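Local coordinates for uncharacterized protein (Mycobacterium tuberculosis, PDB 6Y56), which acts as a nucleotidyltransferase toxin of a toxin-antitoxin system, and probably inhibits growth by inactivating tRNA acceptor stems, at residues A[254-257]-A[258-262]. Numbering follows the deposited sequence.
Sequences ARVR and KRFAF
Val256 and Phe260 meet one turn apart at the C-terminal end of alpha-helix 249-259. Three i to i+4 backbone hydrogen bonds run through this last turn. Lys258 N bonds to Ala254 O at 3.0 Å, and Arg259 N to Arg255 O at 2.9 Å. The third runs from Phe260 N to Val256 O, with an N-H...O angle of 154°. Phe260 is the first residue to leave helical backbone angles. Phe260 CB lies 3.5 Å from Val256 O, and Phe260 CG is 3.8 Å from Val256 O. CG sits anti to the carbonyl carbon (chi1 -73°), which turns the ring back beside the preceding turn. Phe260 CD2 comes closer, 3.3 Å from Val256 O, and this oxygen lies at the ring edge, in the ring plane. One carbonyl oxygen thus accepts the hydrogen bond from Phe260 N and also borders the ring of the same residue. The Phe260 side chain also touches Leu186 of helix 180-189, and Cys167 and Leu171 of helix 163-174. Val256 also packs on Leu183 and Leu186, so this buried side of the helix end faces the neighbouring helices. On other sides of the helix, Arg259 forms a salt bridge with Glu196 and Arg257 one with Glu253. The apolar contact between the two buried side chains is made by Val256 CG1, 3.9 Å from Phe260 CD2.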
# COMPACT_ATOMS: atom_id res chain seq x y z
N ALA A 254 -13.29 -15.92 2.85
CA ALA A 254 -13.35 -16.96 3.86
C ALA A 254 -12.02 -17.12 4.58
O ALA A 254 -11.99 -17.23 5.81
CB ALA A 254 -13.79 -18.29 3.23
N ARG A 255 -10.91 -17.13 3.83
CA ARG A 255 -9.61 -17.31 4.46
C ARG A 255 -9.28 -16.12 5.36
O ARG A 255 -8.75 -16.30 6.46
CB ARG A 255 -8.49 -17.50 3.43
CG ARG A 255 -7.15 -17.84 4.10
CD ARG A 255 -5.93 -17.50 3.27
NE ARG A 255 -5.60 -18.57 2.34
CZ ARG A 255 -4.66 -18.48 1.40
NH1 ARG A 255 -3.94 -17.37 1.28
NH2 ARG A 255 -4.42 -19.51 0.59
N VAL A 256 -9.58 -14.91 4.90
CA VAL A 256 -9.28 -13.71 5.69
C VAL A 256 -10.12 -13.69 6.96
O VAL A 256 -9.61 -13.48 8.06
CB VAL A 256 -9.48 -12.45 4.82
CG1 VAL A 256 -9.53 -11.17 5.68
CG2 VAL A 256 -8.37 -12.34 3.77
N ARG A 257 -11.43 -13.93 6.83
CA ARG A 257 -12.30 -13.91 8.00
C ARG A 257 -11.87 -14.95 9.03
O ARG A 257 -11.90 -14.67 10.24
CB ARG A 257 -13.75 -14.15 7.56
CG ARG A 257 -14.74 -14.25 8.71
CD ARG A 257 -16.15 -13.94 8.24
NE ARG A 257 -16.45 -14.52 6.94
CZ ARG A 257 -16.84 -15.78 6.75
NH1 ARG A 257 -16.97 -16.59 7.80
NH2 ARG A 257 -17.09 -16.22 5.53
N LYS A 258 -11.45 -16.13 8.59
CA LYS A 258 -11.00 -17.16 9.52
C LYS A 258 -9.66 -16.80 10.14
O LYS A 258 -9.48 -16.91 11.36
CB LYS A 258 -10.89 -18.50 8.81
CG LYS A 258 -10.50 -19.63 9.74
CD LYS A 258 -10.46 -20.91 8.96
CE LYS A 258 -10.04 -22.03 9.89
NZ LYS A 258 -9.97 -23.35 9.20
N ARG A 259 -8.70 -16.38 9.32
CA ARG A 259 -7.36 -16.15 9.84
C ARG A 259 -7.32 -15.02 10.85
O ARG A 259 -6.55 -15.08 11.82
CB ARG A 259 -6.38 -15.83 8.70
CG ARG A 259 -4.94 -15.56 9.16
CD ARG A 259 -4.33 -16.81 9.79
NE ARG A 259 -3.02 -16.61 10.42
CZ ARG A 259 -2.86 -16.25 11.69
NH1 ARG A 259 -3.92 -16.01 12.46
NH2 ARG A 259 -1.64 -16.12 12.20
N PHE A 260 -8.15 -13.99 10.65
CA PHE A 260 -8.10 -12.81 11.49
C PHE A 260 -9.05 -12.88 12.68
O PHE A 260 -9.31 -11.86 13.33
CB PHE A 260 -8.28 -11.54 10.65
CG PHE A 260 -7.05 -11.23 9.83
CD1 PHE A 260 -5.97 -10.58 10.40
CD2 PHE A 260 -6.95 -11.66 8.51
CE1 PHE A 260 -4.82 -10.32 9.66
CE2 PHE A 260 -5.81 -11.40 7.77
CZ PHE A 260 -4.75 -10.73 8.35
N ALA A 261 -9.52 -14.09 13.01
CA ALA A 261 -10.33 -14.28 14.21
C ALA A 261 -9.64 -13.75 15.47
O ALA A 261 -10.33 -13.30 16.40
CB ALA A 261 -10.64 -15.78 14.38
N PHE A 262 -8.30 -13.76 15.51
CA PHE A 262 -7.57 -13.28 16.68
C PHE A 262 -7.86 -11.82 17.00
O PHE A 262 -7.61 -11.39 18.13
CB PHE A 262 -6.05 -13.50 16.52
CG PHE A 262 -5.41 -12.63 15.47
CD1 PHE A 262 -4.92 -11.36 15.78
CD2 PHE A 262 -5.29 -13.08 14.17
CE1 PHE A 262 -4.34 -10.57 14.81
CE2 PHE A 262 -4.70 -12.30 13.20
CZ PHE A 262 -4.23 -11.03 13.51